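Local coordinates for biofilm-associated surface protein (Staphylococcus aureus, PDB 7C7U) that probably mediates biofilm formation as a calcium-binding, cell wall-anchored surface protein whose switching appears to modulate functional amyloid assembly, at residues A[339-344]-A[355-360]; A[262-267]-A[331-336]; A[256-261]-A[361-366]. One frame throughout, in Å; residues are numbered along the deposited sequence.

From the N terminus, strand 252-257 leads through 256-261 into a 3-10 turn, and residues 262-267 follow at once into strand 265-272. Interaction 2 closes first, when 331-336, leaving strand 323-331, returns to 262-267 in the five-stranded sheet. Interaction 1 comes next in series: 339-344 meets 355-360, joining a loop to the start of strand 359-369. Interaction 3 closes last, pairing 256-261 with 361-366 within the four-stranded sheet and enclosing both others; none cross. Lys341 CB lies 3.3 Å from Tyr264 OH. The two sheets are linked by the continuous chain 256-267 and by packing of Ile265 CD1 on Ile257 CG2 at 3.8 Å.

Interaction 1: A[339-344]-A[355-360]; sequences LTKDAK and TTKQKE
Leu339 meets the 355-360 segment through both its carbonyl and its side chain. Among the polar contacts, Lys357 N donates to Leu339 O at 3.1 Å, nearly straight at 166°. At the other end, Lys344 N gives a 2.8 Å bond to Thr355 OG1. That hydroxyl sits between its own backbone N and carbonyl carbon (chi1 66°), turned to face the amide, and is also bonded to Ile352 O. A CA-H...O contact from Ala343 CA to Thr355 O, 3.4 Å, lies beside it.

Apolar contacts flank these bonds. Leu339 sends CD1 to Glu360 CB at 3.8 Å, while CD2 comes within 4.0 Å of Lys359 CA. Lys344 CB rests against Thr355 CG2, the two side chains crossing at about a right angle.

Between the two ends, 340-343 makes a type II beta turn, closed by Ala343 N to Thr340 O. Beside it, Lys341 and Lys357 run side by side with their NZ atoms 4.9 Å apart; two long salt bridges, Lys341 NZ to Asp342 OD1 (3.9 Å) and Lys357 NZ to Glu360 OE1 (4.0 Å), probably temper that repulsion. The chemistry implies a loop held at one end by a backbone bond and at the other by an amide on a threonine hydroxyl, with charged side chains along its outer margin.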
# COMPACT_ATOMS: atom_id res chain seq x y z
N LEU A 339 0.99 7.14 11.78
CA LEU A 339 2.00 8.02 11.21
C LEU A 339 1.59 9.49 11.29
O LEU A 339 2.46 10.36 11.22
CB LEU A 339 2.32 7.64 9.77
CG LEU A 339 3.37 6.54 9.53
CD1 LEU A 339 3.11 5.25 10.30
CD2 LEU A 339 3.49 6.29 8.03
N THR A 340 0.31 9.77 11.46
CA THR A 340 -0.14 11.14 11.66
C THR A 340 -0.12 11.54 13.13
O THR A 340 -0.71 12.56 13.49
CB THR A 340 -1.55 11.33 11.10
OG1 THR A 340 -2.48 10.52 11.83
CG2 THR A 340 -1.61 10.93 9.63
N LYS A 341 0.52 10.76 14.00
CA LYS A 341 0.65 11.23 15.37
C LYS A 341 1.40 12.55 15.34
O LYS A 341 2.27 12.76 14.49
CB LYS A 341 1.38 10.21 16.25
CG LYS A 341 1.42 10.60 17.72
CD LYS A 341 2.41 9.78 18.53
CE LYS A 341 3.82 10.31 18.39
NZ LYS A 341 4.69 9.90 19.52
N ASP A 342 1.04 13.47 16.23
CA ASP A 342 1.63 14.81 16.26
C ASP A 342 1.39 15.59 14.97
O ASP A 342 2.12 16.54 14.68
CB ASP A 342 3.15 14.77 16.51
CG ASP A 342 3.52 14.06 17.78
OD1 ASP A 342 4.53 13.34 17.74
OD2 ASP A 342 2.79 14.20 18.79
N ALA A 343 0.44 15.17 14.14
CA ALA A 343 0.20 15.92 12.92
C ALA A 343 -0.60 17.17 13.25
O ALA A 343 -1.39 17.20 14.20
CB ALA A 343 -0.56 15.08 11.88
N LYS A 344 -0.37 18.22 12.48
CA LYS A 344 -1.12 19.46 12.65
C LYS A 344 -2.09 19.62 11.48
O LYS A 344 -1.87 19.07 10.40
CB LYS A 344 -0.19 20.68 12.73
CG LYS A 344 0.78 20.69 13.92
CD LYS A 344 1.70 21.91 13.81
CE LYS A 344 2.85 21.90 14.79
NZ LYS A 344 2.45 22.33 16.16
N THR A 355 3.58 17.95 8.50
CA THR A 355 3.55 17.52 9.89
C THR A 355 3.30 16.02 10.06
O THR A 355 3.15 15.57 11.20
CB THR A 355 2.49 18.29 10.68
OG1 THR A 355 1.19 17.96 10.19
CG2 THR A 355 2.73 19.81 10.57
N THR A 356 3.22 15.24 8.99
CA THR A 356 3.03 13.80 9.15
C THR A 356 4.31 13.05 8.82
O THR A 356 5.24 13.58 8.19
CB THR A 356 1.85 13.29 8.29
OG1 THR A 356 1.46 12.00 8.76
CG2 THR A 356 2.22 13.16 6.81
N LYS A 357 4.40 11.81 9.31
CA LYS A 357 5.54 10.95 9.00
C LYS A 357 5.34 10.26 7.65
O LYS A 357 4.23 9.84 7.31
CB LYS A 357 5.74 9.91 10.10
CG LYS A 357 6.18 10.46 11.46
CD LYS A 357 6.55 9.31 12.42
CE LYS A 357 6.77 9.81 13.85
NZ LYS A 357 5.52 9.75 14.66
N GLN A 358 6.42 10.17 6.87
CA GLN A 358 6.36 9.41 5.62
C GLN A 358 6.58 7.91 5.84
O GLN A 358 6.12 7.09 5.04
CB GLN A 358 7.41 9.93 4.64
CG GLN A 358 7.24 9.40 3.21
CD GLN A 358 8.35 9.86 2.30
OE1 GLN A 358 9.42 10.25 2.77
NE2 GLN A 358 8.13 9.81 0.98
N LYS A 359 7.30 7.52 6.89
CA LYS A 359 7.36 6.08 7.17
C LYS A 359 7.60 5.86 8.64
O LYS A 359 8.01 6.77 9.38
CB LYS A 359 8.42 5.35 6.32
CG LYS A 359 9.84 5.82 6.49
CD LYS A 359 10.78 4.97 5.64
CE LYS A 359 11.92 4.38 6.48
NZ LYS A 359 11.60 3.05 7.13
N GLU A 360 7.33 4.63 9.08
CA GLU A 360 7.66 4.23 10.43
C GLU A 360 7.71 2.71 10.49
O GLU A 360 6.78 2.03 10.04
CB GLU A 360 6.66 4.77 11.46
CG GLU A 360 7.26 4.79 12.87
CD GLU A 360 6.36 5.42 13.93
OE1 GLU A 360 5.28 5.93 13.59
OE2 GLU A 360 6.75 5.40 15.11

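Interaction 2: A[262-267]-A[331-336]; sequences LPYIEG and LNKSVN
Asn332 grips the 262-267 turn with both its backbone and its side chain, and this is the tight part of the contact. Its backbone N donates to Tyr264 O at 2.9 Å, and ND2 reaches Pro263 O at 3.1 Å in a nearly straight bond of 170°. The acceptor lies within 6° of the Asn332 amide plane, whereas the donor stands above the plane of the proline carbonyl. Placing CG between backbone N and carbonyl carbon (chi1 60°) folds the amide back over the turn. Leu331 closes against the Tyr264 carbonyl: its CA approaches Tyr264 O in a CA-H...O contact, and CD2 packs on Tyr264 CB at 4.1 Å.

The outer side is looser. Lys333 bends across the turn obliquely to the Tyr264 ring, bringing NZ to 3.9 Å from CD1 of that tyrosine and a weak bond to Asn332 OD1. Glu266 meets Asn332 most closely CB to CB, at 3.8 Å, and a water accepting from Asn332 ND2 at 2.9 Å donates weakly to Glu266 OE1.

Ile265 and Leu331 form an antiparallel non-hydrogen-bonded pair, next to a classic beta bulge in which Glu266 and Gly267 face Lys330: an irregular strand end where a 3-10 turn enters the five-stranded antiparallel sheet.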
# COMPACT_ATOMS: atom_id res chain seq x y z
N LEU A 262 1.75 0.86 21.37
CA LEU A 262 0.90 0.70 22.54
C LEU A 262 -0.24 1.72 22.63
O LEU A 262 -1.35 1.31 23.03
CB LEU A 262 1.76 0.75 23.81
CG LEU A 262 2.81 -0.35 23.98
CD1 LEU A 262 3.24 -0.40 25.43
CD2 LEU A 262 2.30 -1.71 23.51
N PRO A 263 -0.06 3.01 22.31
CA PRO A 263 -1.21 3.94 22.33
C PRO A 263 -2.35 3.58 21.38
O PRO A 263 -3.45 4.13 21.49
CB PRO A 263 -0.58 5.29 21.92
CG PRO A 263 0.85 5.18 22.29
CD PRO A 263 1.21 3.71 22.06
N TYR A 264 -2.11 2.70 20.41
CA TYR A 264 -3.12 2.34 19.43
C TYR A 264 -3.73 0.98 19.66
O TYR A 264 -4.57 0.55 18.87
CB TYR A 264 -2.51 2.40 18.03
CG TYR A 264 -1.85 3.72 17.77
CD1 TYR A 264 -2.60 4.80 17.32
CD2 TYR A 264 -0.50 3.91 18.00
CE1 TYR A 264 -2.01 6.02 17.09
CE2 TYR A 264 0.10 5.14 17.78
CZ TYR A 264 -0.67 6.19 17.32
OH TYR A 264 -0.11 7.41 17.08
N ILE A 265 -3.32 0.25 20.70
CA ILE A 265 -3.79 -1.11 20.91
C ILE A 265 -4.91 -1.11 21.94
O ILE A 265 -4.72 -0.64 23.07
CB ILE A 265 -2.65 -2.05 21.32
CG1 ILE A 265 -1.65 -2.15 20.17
CG2 ILE A 265 -3.24 -3.40 21.66
CD1 ILE A 265 -0.31 -2.79 20.55
N GLU A 266 -6.06 -1.66 21.56
CA GLU A 266 -7.16 -1.91 22.48
C GLU A 266 -7.02 -3.25 23.18
O GLU A 266 -7.34 -3.36 24.37
CB GLU A 266 -8.49 -1.88 21.71
CG GLU A 266 -9.73 -2.18 22.56
CD GLU A 266 -9.96 -1.13 23.65
OE1 GLU A 266 -9.25 -1.18 24.70
OE2 GLU A 266 -10.83 -0.25 23.45
N GLY A 267 -6.54 -4.27 22.48
CA GLY A 267 -6.37 -5.57 23.10
C GLY A 267 -5.38 -6.41 22.33
O GLY A 267 -5.13 -6.19 21.14
N LEU A 331 -6.65 -2.74 16.97
CA LEU A 331 -6.50 -1.29 17.03
C LEU A 331 -7.70 -0.64 17.71
O LEU A 331 -8.82 -1.16 17.67
CB LEU A 331 -6.33 -0.70 15.63
CG LEU A 331 -5.06 -1.17 14.92
CD1 LEU A 331 -5.02 -0.65 13.50
CD2 LEU A 331 -3.81 -0.76 15.70
N ASN A 332 -7.45 0.51 18.34
CA ASN A 332 -8.51 1.27 18.98
C ASN A 332 -8.93 2.49 18.16
O ASN A 332 -9.78 3.26 18.61
CB ASN A 332 -8.09 1.71 20.40
CG ASN A 332 -6.84 2.57 20.42
OD1 ASN A 332 -6.48 3.20 19.43
ND2 ASN A 332 -6.16 2.61 21.57
N LYS A 333 -8.36 2.66 16.96
CA LYS A 333 -8.67 3.75 16.04
C LYS A 333 -8.02 3.38 14.71
O LYS A 333 -7.25 2.42 14.62
CB LYS A 333 -8.16 5.10 16.54
CG LYS A 333 -6.63 5.23 16.57
CD LYS A 333 -6.19 6.48 17.34
CE LYS A 333 -6.60 6.40 18.82
NZ LYS A 333 -5.41 6.12 19.71
N SER A 334 -8.33 4.17 13.68
CA SER A 334 -7.85 3.86 12.33
C SER A 334 -6.33 3.74 12.28
O SER A 334 -5.60 4.53 12.90
CB SER A 334 -8.29 4.94 11.35
OG SER A 334 -7.72 4.71 10.07
N VAL A 335 -5.85 2.77 11.50
CA VAL A 335 -4.42 2.57 11.32
C VAL A 335 -3.76 3.80 10.71
O VAL A 335 -2.55 4.01 10.87
CB VAL A 335 -4.15 1.30 10.47
CG1 VAL A 335 -4.43 1.54 9.01
CG2 VAL A 335 -2.70 0.78 10.70
N ASN A 336 -4.54 4.63 10.02
CA ASN A 336 -4.02 5.85 9.41
C ASN A 336 -3.66 6.91 10.45
O ASN A 336 -3.06 7.93 10.08
CB ASN A 336 -5.04 6.41 8.40
CG ASN A 336 -5.14 5.56 7.15
OD1 ASN A 336 -4.13 5.05 6.67
ND2 ASN A 336 -6.35 5.41 6.61
O HOH W 1 -7.48 1.63 23.98

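Interaction 3: A[256-261]-A[361-366]; sequences QIDKDL and DFTFAG
Leu261 is wedged between two phenylalanines of the 361-366 strand and meets them differently. Toward Phe362 it comes over a face: CD2 stands 3.9 Å from the ring centroid, 14° off the normal, a CH-pi contact, with CG 3.6 Å from Phe362 CD2. Toward Phe364 it presents CD1 at the ring edge, 3.6 Å from CZ, the two side chains crossing at about a right angle. Ile257 CG2 also lies at that edge, in the ring plane. Asp260 CB takes the edge of the Phe362 ring.

Behind these side chains runs an antiparallel pairing of strands 252-257 and 359-369, neighbours in a four-stranded sheet. Gln256 and Ala365 form its hydrogen-bonded pair, with Gln256 N to Ala365 O at 2.8 Å and the return bond from Ala365 N to Gln256 O at 3.2 Å. Strand 381-388 continues the sheet beyond Phe362 and Phe364.

Where 256-261 turns away, the Asp258 carboxylate takes over the pairing. With CG anti to the backbone N (chi1 -166°), it extends toward the strand, its plane 74° from the Phe362 ring. OD2 accepts from Thr363 N at 2.9 Å, while OD1 accepts from Asp260 N in an Asx turn; each oxygen uses its anti lone pair. A water sits between the carboxylate and the threonine hydroxyl, 3.1 Å from Asp258 OD2 and 2.6 Å from Thr363 OG1.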
# COMPACT_ATOMS: atom_id res chain seq x y z
N GLN A 256 7.16 -9.75 22.30
CA GLN A 256 7.56 -8.36 22.46
C GLN A 256 6.81 -7.54 21.43
O GLN A 256 6.94 -7.78 20.22
CB GLN A 256 9.07 -8.19 22.32
CG GLN A 256 9.90 -9.07 23.31
CD GLN A 256 11.39 -8.69 23.38
OE1 GLN A 256 11.93 -8.10 22.44
NE2 GLN A 256 12.06 -9.04 24.49
N ILE A 257 6.01 -6.57 21.88
CA ILE A 257 5.24 -5.70 20.99
C ILE A 257 5.88 -4.32 21.02
O ILE A 257 6.12 -3.77 22.10
CB ILE A 257 3.75 -5.64 21.39
CG1 ILE A 257 3.18 -7.05 21.62
CG2 ILE A 257 2.87 -4.87 20.35
CD1 ILE A 257 3.17 -7.93 20.37
N ASP A 258 6.17 -3.76 19.84
CA ASP A 258 6.81 -2.45 19.75
C ASP A 258 6.08 -1.43 20.63
O ASP A 258 4.88 -1.22 20.49
CB ASP A 258 6.80 -1.98 18.29
CG ASP A 258 7.72 -0.81 18.05
OD1 ASP A 258 7.57 0.23 18.73
OD2 ASP A 258 8.61 -0.91 17.19
N LYS A 259 6.84 -0.82 21.54
CA LYS A 259 6.27 0.14 22.50
C LYS A 259 5.52 1.30 21.81
O LYS A 259 4.56 1.83 22.37
CB LYS A 259 7.38 0.66 23.40
CG LYS A 259 8.46 1.44 22.68
CD LYS A 259 9.57 1.85 23.66
CE LYS A 259 10.60 2.74 22.97
NZ LYS A 259 9.94 3.99 22.45
N ASP A 260 5.95 1.72 20.62
CA ASP A 260 5.26 2.83 19.97
C ASP A 260 3.88 2.48 19.44
O ASP A 260 3.12 3.39 19.10
CB ASP A 260 6.09 3.40 18.82
CG ASP A 260 7.34 4.10 19.30
OD1 ASP A 260 7.34 4.55 20.46
OD2 ASP A 260 8.31 4.21 18.53
N LEU A 261 3.54 1.20 19.34
CA LEU A 261 2.18 0.86 18.96
C LEU A 261 1.23 0.87 20.15
O LEU A 261 0.01 0.91 19.95
CB LEU A 261 2.14 -0.52 18.29
CG LEU A 261 2.58 -0.53 16.83
CD1 LEU A 261 2.52 -1.93 16.25
CD2 LEU A 261 1.68 0.43 16.04
N ASP A 361 8.78 2.19 11.06
CA ASP A 361 8.95 0.75 11.28
C ASP A 361 8.63 0.39 12.72
O ASP A 361 9.05 1.08 13.65
CB ASP A 361 10.39 0.33 10.98
CG ASP A 361 10.72 0.42 9.52
OD1 ASP A 361 9.82 0.14 8.69
OD2 ASP A 361 11.86 0.80 9.19
N PHE A 362 7.91 -0.73 12.90
CA PHE A 362 7.68 -1.29 14.22
C PHE A 362 8.21 -2.71 14.25
O PHE A 362 8.06 -3.45 13.28
CB PHE A 362 6.20 -1.26 14.60
CG PHE A 362 5.57 0.11 14.45
CD1 PHE A 362 5.08 0.52 13.23
CD2 PHE A 362 5.52 0.98 15.51
CE1 PHE A 362 4.52 1.80 13.06
CE2 PHE A 362 4.96 2.26 15.36
CZ PHE A 362 4.47 2.65 14.13
N THR A 363 8.84 -3.08 15.35
CA THR A 363 9.49 -4.39 15.44
C THR A 363 8.88 -5.21 16.56
O THR A 363 8.31 -4.66 17.51
CB THR A 363 11.00 -4.23 15.64
OG1 THR A 363 11.26 -3.34 16.71
CG2 THR A 363 11.64 -3.67 14.36
N PHE A 364 8.95 -6.54 16.39
CA PHE A 364 8.33 -7.50 17.29
C PHE A 364 9.25 -8.71 17.42
O PHE A 364 10.14 -8.92 16.58
CB PHE A 364 6.97 -7.98 16.77
CG PHE A 364 6.10 -6.86 16.29
CD1 PHE A 364 6.28 -6.33 15.02
CD2 PHE A 364 5.16 -6.31 17.13
CE1 PHE A 364 5.49 -5.26 14.58
CE2 PHE A 364 4.38 -5.24 16.69
CZ PHE A 364 4.55 -4.73 15.43
N ALA A 365 9.04 -9.47 18.49
CA ALA A 365 9.78 -10.72 18.72
C ALA A 365 8.89 -11.73 19.44
O ALA A 365 7.98 -11.36 20.19
CB ALA A 365 11.08 -10.50 19.52
N GLY A 366 9.19 -13.02 19.22
CA GLY A 366 8.50 -14.10 19.90
C GLY A 366 9.47 -15.26 20.07
O GLY A 366 10.39 -15.43 19.27
O HOH W 2 11.61 -0.78 16.55